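PDB 4OIF: beta-galactosidase, which probably hydrolyses terminal non-reducing beta-D-galactose residues of beta-D-galactosides, as a zinc-binding glycoside hydrolase of family 42. Local coordinates for residues Asp284-Trp289 with Ser326-His331; His261-Phe266 with Met301-Ile306; Tyr359-Lys364 with His373-Asp378. All blocks are in the same frame, centred on the assembly; numbering follows the deposited sequence.

Contact 1: residues Asp284-Trp289 with Ser326-His331; sequences DAYPAW and SLVNWH
At the rim of the predicted galactoside pocket, Tyr286 of one loop packs against Val328, Trp330 and His331 of another, the two loops following strands 282-284 and 319-322. The closest touch is apolar: Val328 CG1 lies 3.5 Å from Tyr286 CD1, and the same methyl is also near CG and CE1 on that flank of the ring. The Tyr286 ring stands beside its own backbone N, with CG anti to the carbonyl carbon (chi1 -58°), and from there its hydroxyl reaches the carboxylate of Glu322, the predicted nucleophile, in a hydrogen bond. Trp330, predicted to bind substrate, presents the outer carbon CZ2 of its indole, which comes within 4.1 Å of Tyr286 CB.

Polar chemistry runs through a single water. Water 1 donates to Tyr286 O at 3.0 Å and lies 2.9 Å from His331 NE2, sitting at the edge of the imidazole in its plane. His331 CE1 comes 3.6 Å from Tyr286 O, again near the ring plane, and 4.0 Å from Ala288 CB. One imidazole face receives Val328 CG2, while CD2 reaches over the indole of Trp330. With His331 cut back to an alanine, water 1 is likely to lose its second partner here, and the indole of Trp330, no longer backed by CD2, would probably turn more freely. Tyr536 of a neighbouring subunit packs on Ala288, and Gln429 of that subunit on Trp330, so the trimer borders this rim. Loops that follow the strands and gather round the catalytic carboxylates in this way are typical of the TIM barrel.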
loop_
_atom_site.group_PDB
_atom_site.type_symbol
_atom_site.label_atom_id
_atom_site.label_comp_id
_atom_site.label_asym_id
_atom_site.label_seq_id
_atom_site.Cartn_x
_atom_site.Cartn_y
_atom_site.Cartn_z
ATOM N N ASP A 284 2.139 -2.517 29.150
ATOM C CA ASP A 284 3.172 -1.689 28.543
ATOM C C ASP A 284 2.580 -0.522 27.784
ATOM O O ASP A 284 1.935 -0.712 26.755
ATOM C CB ASP A 284 4.025 -2.525 27.595
ATOM C CG ASP A 284 4.500 -3.798 28.228
ATOM O OD1 ASP A 284 4.611 -3.830 29.476
ATOM O OD2 ASP A 284 4.762 -4.761 27.479
ATOM N N ALA A 285 2.815 0.684 28.282
ATOM C CA ALA A 285 2.194 1.868 27.709
ATOM C C ALA A 285 3.186 2.692 26.905
ATOM O O ALA A 285 4.212 3.123 27.428
ATOM C CB ALA A 285 1.578 2.717 28.808
ATOM N N TYR A 286 2.882 2.909 25.629
ATOM C CA TYR A 286 3.683 3.825 24.820
ATOM C C TYR A 286 2.794 4.827 24.071
ATOM O O TYR A 286 2.620 4.734 22.864
ATOM C CB TYR A 286 4.571 3.020 23.867
ATOM C CG TYR A 286 5.477 2.055 24.616
ATOM C CD1 TYR A 286 6.639 2.505 25.232
ATOM C CD2 TYR A 286 5.146 0.706 24.749
ATOM C CE1 TYR A 286 7.469 1.638 25.937
ATOM C CE2 TYR A 286 5.966 -0.171 25.459
ATOM C CZ TYR A 286 7.128 0.306 26.047
ATOM O OH TYR A 286 7.955 -0.542 26.747
ATOM N N PRO A 287 2.203 5.787 24.798
ATOM C CA PRO A 287 1.403 6.807 24.115
ATOM C C PRO A 287 2.285 7.717 23.273
ATOM O O PRO A 287 3.409 8.009 23.686
ATOM C CB PRO A 287 0.758 7.588 25.269
ATOM C CG PRO A 287 0.902 6.716 26.464
ATOM C CD PRO A 287 2.180 5.974 26.259
ATOM N N ALA A 288 1.790 8.159 22.121
ATOM C CA ALA A 288 2.578 9.020 21.257
ATOM C C ALA A 288 2.428 10.479 21.680
ATOM O O ALA A 288 1.807 11.282 20.977
ATOM C CB ALA A 288 2.174 8.833 19.814
ATOM N N TRP A 289 3.006 10.808 22.839
ATOM C CA TRP A 289 2.879 12.145 23.415
ATOM C C TRP A 289 3.434 13.221 22.491
ATOM O O TRP A 289 4.494 13.055 21.894
ATOM C CB TRP A 289 3.590 12.239 24.771
ATOM C CG TRP A 289 3.061 11.318 25.856
ATOM C CD1 TRP A 289 3.727 10.272 26.445
ATOM C CD2 TRP A 289 1.772 11.372 26.482
ATOM N NE1 TRP A 289 2.931 9.677 27.401
ATOM C CE2 TRP A 289 1.729 10.331 27.443
ATOM C CE3 TRP A 289 0.655 12.200 26.333
ATOM C CZ2 TRP A 289 0.608 10.094 28.237
ATOM C CZ3 TRP A 289 -0.460 11.965 27.124
ATOM C CH2 TRP A 289 -0.474 10.919 28.064
ATOM N N SER A 326 11.271 8.713 28.045
ATOM C CA SER A 326 11.557 9.736 27.045
ATOM C C SER A 326 10.854 9.424 25.720
ATOM O O SER A 326 9.727 9.878 25.489
ATOM C CB SER A 326 13.077 9.881 26.844
ATOM O OG SER A 326 13.680 8.657 26.447
ATOM N N LEU A 327 11.504 8.631 24.869
ATOM C CA LEU A 327 10.968 8.336 23.535
ATOM C C LEU A 327 11.056 6.830 23.247
ATOM O O LEU A 327 11.628 6.089 24.045
ATOM C CB LEU A 327 11.694 9.193 22.469
ATOM C CG LEU A 327 13.212 9.173 22.180
ATOM C CD1 LEU A 327 14.025 8.364 23.165
ATOM C CD2 LEU A 327 13.457 8.567 20.861
ATOM N N VAL A 328 10.440 6.372 22.153
ATOM C CA VAL A 328 10.616 4.990 21.712
ATOM C C VAL A 328 11.379 4.946 20.381
ATOM O O VAL A 328 11.866 5.970 19.907
ATOM C CB VAL A 328 9.279 4.247 21.562
ATOM C CG1 VAL A 328 8.541 4.213 22.891
ATOM C CG2 VAL A 328 8.432 4.889 20.475
ATOM N N ASN A 329 11.482 3.767 19.777
ATOM C CA ASN A 329 12.328 3.605 18.591
ATOM C C ASN A 329 11.533 3.267 17.345
ATOM O O ASN A 329 11.984 3.498 16.224
ATOM C CB ASN A 329 13.362 2.498 18.823
ATOM C CG ASN A 329 12.710 1.140 19.076
ATOM O OD1 ASN A 329 11.916 0.987 20.004
ATOM N ND2 ASN A 329 13.022 0.161 18.231
ATOM N N TRP A 330 10.341 2.724 17.559
ATOM C CA TRP A 330 9.586 2.055 16.505
ATOM C C TRP A 330 8.404 2.856 15.992
ATOM O O TRP A 330 7.641 2.355 15.171
ATOM C CB TRP A 330 9.089 0.702 17.009
ATOM C CG TRP A 330 8.337 0.798 18.304
ATOM C CD1 TRP A 330 8.874 0.897 19.565
ATOM C CD2 TRP A 330 6.915 0.818 18.472
ATOM N NE1 TRP A 330 7.871 0.974 20.501
ATOM C CE2 TRP A 330 6.660 0.922 19.859
ATOM C CE3 TRP A 330 5.832 0.750 17.588
ATOM C CZ2 TRP A 330 5.368 0.959 20.377
ATOM C CZ3 TRP A 330 4.546 0.785 18.107
ATOM C CH2 TRP A 330 4.326 0.895 19.487
ATOM N N HIS A 331 8.252 4.086 16.482
ATOM C CA HIS A 331 7.181 4.977 16.030
ATOM C C HIS A 331 7.590 5.714 14.760
ATOM O O HIS A 331 8.780 5.882 14.511
ATOM C CB HIS A 331 6.808 5.980 17.126
ATOM C CG HIS A 331 5.819 5.453 18.119
ATOM N ND1 HIS A 331 5.207 6.255 19.059
ATOM C CD2 HIS A 331 5.328 4.204 18.314
ATOM C CE1 HIS A 331 4.388 5.524 19.793
ATOM N NE2 HIS A 331 4.444 4.275 19.362
HETATM O O HOH W 1 2.155 2.897 20.589
#

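Contact 2: residues His261-Phe266 with Met301-Ile306; sequences HDLIPF and MKVGFI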
loop_
_atom_site.group_PDB
_atom_site.type_symbol
_atom_site.label_atom_id
_atom_site.label_comp_id
_atom_site.label_asym_id
_atom_site.label_seq_id
_atom_site.Cartn_x
_atom_site.Cartn_y
_atom_site.Cartn_z
ATOM N N HIS A 261 -1.379 3.350 17.750
ATOM C CA HIS A 261 -2.021 4.613 17.360
ATOM C C HIS A 261 -3.107 5.064 18.348
ATOM O O HIS A 261 -2.934 6.054 19.067
ATOM C CB HIS A 261 -2.589 4.519 15.929
ATOM C CG HIS A 261 -3.326 5.748 15.479
ATOM N ND1 HIS A 261 -2.972 7.020 15.879
ATOM C CD2 HIS A 261 -4.394 5.896 14.659
ATOM C CE1 HIS A 261 -3.797 7.897 15.330
ATOM N NE2 HIS A 261 -4.668 7.241 14.587
ATOM N N ASP A 262 -4.222 4.346 18.388
ATOM C CA ASP A 262 -5.353 4.800 19.180
ATOM C C ASP A 262 -5.351 4.155 20.545
ATOM O O ASP A 262 -6.294 4.337 21.320
ATOM C CB ASP A 262 -6.675 4.518 18.462
ATOM C CG ASP A 262 -7.067 5.636 17.518
ATOM O OD1 ASP A 262 -6.850 6.815 17.882
ATOM O OD2 ASP A 262 -7.583 5.342 16.417
ATOM N N LEU A 263 -4.284 3.422 20.844
ATOM C CA LEU A 263 -4.160 2.787 22.143
ATOM C C LEU A 263 -5.403 1.961 22.456
ATOM O O LEU A 263 -6.032 2.135 23.496
ATOM C CB LEU A 263 -3.934 3.834 23.239
ATOM C CG LEU A 263 -2.520 4.383 23.399
ATOM C CD1 LEU A 263 -2.452 5.285 24.610
ATOM C CD2 LEU A 263 -1.503 3.251 23.516
ATOM N N ILE A 264 -5.772 1.086 21.533
ATOM C CA ILE A 264 -6.931 0.232 21.724
ATOM C C ILE A 264 -6.472 -1.043 22.413
ATOM O O ILE A 264 -5.275 -1.308 22.490
ATOM C CB ILE A 264 -7.619 -0.077 20.388
ATOM C CG1 ILE A 264 -6.750 -1.016 19.549
ATOM C CG2 ILE A 264 -7.915 1.228 19.644
ATOM C CD1 ILE A 264 -7.300 -1.292 18.185
ATOM N N PRO A 265 -7.410 -1.812 22.965
ATOM C CA PRO A 265 -6.935 -3.044 23.593
ATOM C C PRO A 265 -6.197 -3.915 22.591
ATOM O O PRO A 265 -6.562 -3.919 21.409
ATOM C CB PRO A 265 -8.224 -3.717 24.067
ATOM C CG PRO A 265 -9.184 -2.593 24.251
ATOM C CD PRO A 265 -8.825 -1.534 23.263
ATOM N N PHE A 266 -5.156 -4.603 23.052
ATOM C CA PHE A 266 -4.425 -5.531 22.206
ATOM C C PHE A 266 -5.430 -6.486 21.565
ATOM O O PHE A 266 -6.323 -7.007 22.246
ATOM C CB PHE A 266 -3.370 -6.289 23.014
ATOM C CG PHE A 266 -2.607 -7.298 22.216
ATOM C CD1 PHE A 266 -1.830 -6.903 21.137
ATOM C CD2 PHE A 266 -2.649 -8.644 22.552
ATOM C CE1 PHE A 266 -1.118 -7.834 20.396
ATOM C CE2 PHE A 266 -1.935 -9.582 21.820
ATOM C CZ PHE A 266 -1.172 -9.174 20.737
ATOM N N MET A 301 -6.809 10.872 27.929
ATOM C CA MET A 301 -8.091 10.194 28.068
ATOM C C MET A 301 -8.027 8.760 27.548
ATOM O O MET A 301 -8.504 7.833 28.221
ATOM C CB MET A 301 -9.183 10.958 27.326
ATOM C CG MET A 301 -10.573 10.385 27.538
ATOM S SD MET A 301 -11.812 11.371 26.698
ATOM C CE MET A 301 -11.215 11.220 25.019
ATOM N N LYS A 302 -7.450 8.578 26.356
ATOM C CA LYS A 302 -7.282 7.216 25.814
ATOM C C LYS A 302 -6.484 6.303 26.757
ATOM O O LYS A 302 -6.837 5.116 26.991
ATOM C CB LYS A 302 -6.594 7.257 24.448
ATOM C CG LYS A 302 -7.463 7.739 23.307
ATOM C CD LYS A 302 -6.680 7.706 22.016
ATOM C CE LYS A 302 -7.232 8.662 20.998
ATOM N NZ LYS A 302 -6.361 8.742 19.786
ATOM N N VAL A 303 -5.416 6.872 27.312
ATOM C CA VAL A 303 -4.569 6.136 28.242
ATOM C C VAL A 303 -5.370 5.729 29.475
ATOM O O VAL A 303 -5.308 4.584 29.933
ATOM C CB VAL A 303 -3.341 6.966 28.661
ATOM C CG1 VAL A 303 -2.480 6.185 29.647
ATOM C CG2 VAL A 303 -2.528 7.357 27.439
ATOM N N GLY A 304 -6.146 6.674 29.993
ATOM C CA GLY A 304 -6.970 6.424 31.159
ATOM C C GLY A 304 -7.990 5.334 30.888
ATOM O O GLY A 304 -8.267 4.516 31.758
ATOM N N PHE A 305 -8.540 5.323 29.675
ATOM C CA PHE A 305 -9.463 4.275 29.278
ATOM C C PHE A 305 -8.784 2.916 29.378
ATOM O O PHE A 305 -9.316 1.990 30.028
ATOM C CB PHE A 305 -9.980 4.510 27.864
ATOM C CG PHE A 305 -10.930 3.444 27.372
ATOM C CD1 PHE A 305 -12.291 3.541 27.630
ATOM C CD2 PHE A 305 -10.463 2.358 26.621
ATOM C CE1 PHE A 305 -13.180 2.564 27.156
ATOM C CE2 PHE A 305 -11.333 1.382 26.149
ATOM C CZ PHE A 305 -12.701 1.484 26.418
ATOM N N ILE A 306 -7.612 2.783 28.756
ATOM C CA ILE A 306 -6.940 1.475 28.853
ATOM C C ILE A 306 -6.590 1.099 30.303
ATOM O O ILE A 306 -6.736 -0.061 30.711
ATOM C CB ILE A 306 -5.661 1.406 28.010
ATOM C CG1 ILE A 306 -6.022 1.485 26.541
ATOM C CG2 ILE A 306 -4.954 0.065 28.234
ATOM C CD1 ILE A 306 -6.716 0.233 26.034
HETATM O O HOH W 2 -2.920 8.653 19.484
HETATM O O HOH W 3 -7.891 3.754 24.604
#
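Leu263 and Lys302 bring their CA atoms to 6.5 Å and Pro265 and Ile306 to 6.9 Å, where the turn and short strand of 261-266 pass beside a stretch of helix 296-312. Leu263 O carries much of the approach: Ile306 CG1 and CD1 both lie close to it, and water 3 donates to it at 2.7 Å and also to Lys302 O, a bridge from the bulged turn to the helix backbone. Leu263 CD1 meets Val303 CG2 at 3.5 Å, the two side chains passing at a slant. Farther along, the end of Ile306 turns onto the Pro265 ring, with CD1 3.9 Å from Pro265 CD.

A G1 beta bulge, with Leu263 and Ile264 set opposite Asp259, turns the chain back from strand 252-259 into the antiparallel strand 264-265; helix 296-312 here lies against this hairpin on the TIM-barrel domain.

At the other end, the Lys302 chain, extended beyond CG, runs past Asp262 O, with CD 3.5 Å away, and delivers NZ to Asp262 OD1 in a salt bridge of 2.8 Å that meets the oxygen nearly head-on to its C-O bond. Both charges are shared: Lys302 NZ also pairs with Glu294, while Asp262 OD2 takes Arg437 and Gln440. Such a network probably steadies the charged form of the lysine. Water 2 donates to His261 O at 2.6 Å and accepts a weak bond from Lys302 NZ.

Contact 3: residues Tyr359-Lys364 with His373-Asp378; sequences YFQWRK and HGAVVD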
loop_
_atom_site.group_PDB
_atom_site.type_symbol
_atom_site.label_atom_id
_atom_site.label_comp_id
_atom_site.label_asym_id
_atom_site.label_seq_id
_atom_site.Cartn_x
_atom_site.Cartn_y
_atom_site.Cartn_z
ATOM N N TYR A 359 9.851 0.983 33.579
ATOM C CA TYR A 359 10.292 1.421 32.276
ATOM C C TYR A 359 10.817 0.289 31.416
ATOM O O TYR A 359 11.288 -0.754 31.901
ATOM C CB TYR A 359 11.410 2.461 32.406
ATOM C CG TYR A 359 11.151 3.564 33.404
ATOM C CD1 TYR A 359 10.055 4.412 33.267
ATOM C CD2 TYR A 359 12.019 3.773 34.477
ATOM C CE1 TYR A 359 9.823 5.426 34.183
ATOM C CE2 TYR A 359 11.803 4.785 35.389
ATOM C CZ TYR A 359 10.703 5.611 35.238
ATOM O OH TYR A 359 10.483 6.617 36.148
ATOM N N PHE A 360 10.741 0.509 30.119
ATOM C CA PHE A 360 11.722 -0.085 29.253
ATOM C C PHE A 360 12.547 1.069 28.719
ATOM O O PHE A 360 11.999 1.957 28.070
ATOM C CB PHE A 360 11.110 -0.881 28.103
ATOM C CG PHE A 360 12.146 -1.604 27.308
ATOM C CD1 PHE A 360 12.530 -2.894 27.660
ATOM C CD2 PHE A 360 12.809 -0.962 26.275
ATOM C CE1 PHE A 360 13.523 -3.548 26.961
ATOM C CE2 PHE A 360 13.804 -1.607 25.573
ATOM C CZ PHE A 360 14.165 -2.901 25.917
ATOM N N GLN A 361 13.847 1.085 28.995
ATOM C CA GLN A 361 14.528 0.112 29.841
ATOM C C GLN A 361 15.433 0.887 30.808
ATOM O O GLN A 361 15.358 2.113 30.871
ATOM C CB GLN A 361 15.343 -0.882 28.999
ATOM C CG GLN A 361 16.376 -0.236 28.091
ATOM C CD GLN A 361 17.191 -1.253 27.290
ATOM O OE1 GLN A 361 17.536 -2.324 27.788
ATOM N NE2 GLN A 361 17.511 -0.907 26.046
ATOM N N TRP A 362 16.278 0.194 31.566
ATOM C CA TRP A 362 17.177 0.894 32.472
ATOM C C TRP A 362 18.267 1.628 31.705
ATOM O O TRP A 362 18.448 2.838 31.856
ATOM C CB TRP A 362 17.828 -0.060 33.466
ATOM C CG TRP A 362 18.970 0.592 34.188
ATOM C CD1 TRP A 362 20.303 0.326 34.034
ATOM C CD2 TRP A 362 18.882 1.659 35.143
ATOM N NE1 TRP A 362 21.047 1.145 34.847
ATOM C CE2 TRP A 362 20.200 1.971 35.542
ATOM C CE3 TRP A 362 17.815 2.377 35.704
ATOM C CZ2 TRP A 362 20.479 2.966 36.485
ATOM C CZ3 TRP A 362 18.093 3.363 36.636
ATOM C CH2 TRP A 362 19.414 3.653 37.010
ATOM N N ARG A 363 19.001 0.872 30.897
ATOM C CA ARG A 363 20.106 1.412 30.123
ATOM C C ARG A 363 19.937 1.099 28.636
ATOM O O ARG A 363 19.646 -0.036 28.264
ATOM C CB ARG A 363 21.436 0.850 30.646
ATOM C CG ARG A 363 22.671 1.480 30.020
ATOM C CD ARG A 363 23.970 0.845 30.537
ATOM N NE ARG A 363 24.295 1.272 31.898
ATOM C CZ ARG A 363 24.951 2.392 32.213
ATOM N NH1 ARG A 363 25.370 3.240 31.269
ATOM N NH2 ARG A 363 25.180 2.671 33.486
ATOM N N LYS A 364 20.130 2.108 27.793
ATOM C CA LYS A 364 20.049 1.931 26.347
ATOM C C LYS A 364 20.958 0.828 25.840
ATOM O O LYS A 364 22.108 0.698 26.273
ATOM C CB LYS A 364 20.386 3.241 25.619
ATOM C CG LYS A 364 19.292 4.301 25.781
ATOM C CD LYS A 364 19.518 5.524 24.911
ATOM C CE LYS A 364 18.386 6.525 25.083
ATOM N NZ LYS A 364 18.751 7.867 24.536
ATOM N N HIS A 373 15.844 3.400 21.616
ATOM C CA HIS A 373 14.662 3.385 22.466
ATOM C C HIS A 373 15.013 4.147 23.736
ATOM O O HIS A 373 16.167 4.137 24.163
ATOM C CB HIS A 373 14.224 1.945 22.782
ATOM C CG HIS A 373 12.883 1.844 23.441
ATOM N ND1 HIS A 373 12.632 2.336 24.703
ATOM C CD2 HIS A 373 11.721 1.294 23.018
ATOM C CE1 HIS A 373 11.372 2.104 25.025
ATOM N NE2 HIS A 373 10.798 1.468 24.022
ATOM N N GLY A 374 14.034 4.828 24.323
ATOM C CA GLY A 374 14.265 5.546 25.564
ATOM C C GLY A 374 14.726 4.634 26.690
ATOM O O GLY A 374 14.436 3.438 26.701
ATOM N N ALA A 375 15.479 5.206 27.620
ATOM C CA ALA A 375 15.880 4.519 28.843
ATOM C C ALA A 375 16.238 5.540 29.906
ATOM O O ALA A 375 16.414 6.726 29.608
ATOM C CB ALA A 375 17.060 3.590 28.594
ATOM N N VAL A 376 16.353 5.078 31.146
ATOM C CA VAL A 376 16.753 5.950 32.227
ATOM C C VAL A 376 18.145 6.503 31.940
ATOM O O VAL A 376 18.400 7.699 32.112
ATOM C CB VAL A 376 16.733 5.212 33.570
ATOM C CG1 VAL A 376 17.285 6.099 34.678
ATOM C CG2 VAL A 376 15.309 4.768 33.889
ATOM N N VAL A 377 19.033 5.630 31.476
ATOM C CA VAL A 377 20.416 6.009 31.230
ATOM C C VAL A 377 20.733 5.991 29.740
ATOM O O VAL A 377 20.564 4.975 29.062
ATOM C CB VAL A 377 21.419 5.086 31.976
ATOM C CG1 VAL A 377 22.827 5.640 31.836
ATOM C CG2 VAL A 377 21.044 4.946 33.469
ATOM N N ASP A 378 21.193 7.136 29.247
ATOM C CA ASP A 378 21.537 7.319 27.846
ATOM C C ASP A 378 22.914 6.731 27.542
ATOM O O ASP A 378 23.589 6.213 28.436
ATOM C CB ASP A 378 21.515 8.808 27.491
ATOM C CG ASP A 378 21.223 9.062 26.028
ATOM O OD1 ASP A 378 21.338 8.124 25.202
ATOM O OD2 ASP A 378 20.895 10.218 25.708
HETATM O O HOH W 4 17.251 1.706 24.371
HETATM O O HOH W 5 25.022 3.794 28.453
#
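Val376 and Val377 fill the apolar centre, set against the indole of Trp362. Val377 CG2 makes a CH-pi contact over one face of the six-membered ring of Trp362, 4.0 Å from its centroid, while Val376 CG1 touches CZ3 of the same indole. Trp362 CG is anti to the backbone N (chi1 167°), which swings the indole back toward both valines; the other Val376 methyl, CG2, lies 3.5 Å from Tyr359 CD2. At the far end Phe360 points its edge at the face of His373 in a T-shaped pair, planes at 83°, and His373 is held by its own bond from ND1 to Gly374 O.

Between these groups the backbones join in a single bridge, Arg363 with Val377, in the loop beyond strand 356-359 of the TIM barrel, a strand that pairs with 16-21. Val377 N donates to Trp362 O at 2.9 Å, and Lys364 N to Val377 O in a nearly straight bond of 173°.

Outermost, Lys364 NZ settles above the Asp378 carboxylate plane, 2.7 Å from OD1, in a salt bridge. Water 5 links Arg363 NH1 to Asp378 O; the same NH1 also bonds Asn381, and NE pairs with Asp36.

Overall arrangement
Three contacts on one TIM-barrel domain illustrate how chemistry follows location. Contact 1 is a surface contact of two loops at the predicted substrate pocket, small in area and water-bridged; contacts 2 and 3 are buried, and each closes with a lysine-aspartate salt bridge, but contact 2 leans on a helix whereas contact 3 joins two loop segments by backbone bonds. Contact 1 touches both neighbours: Pro287 packs on Leu263 and Val303 of contact 2, and on the other side Leu327 O probably bonds Gly374 N while the Tyr286 hydroxyl meets Phe360 of contact 3. Contacts 2 and 3 do not touch; their nearest atoms are about 12 Å apart.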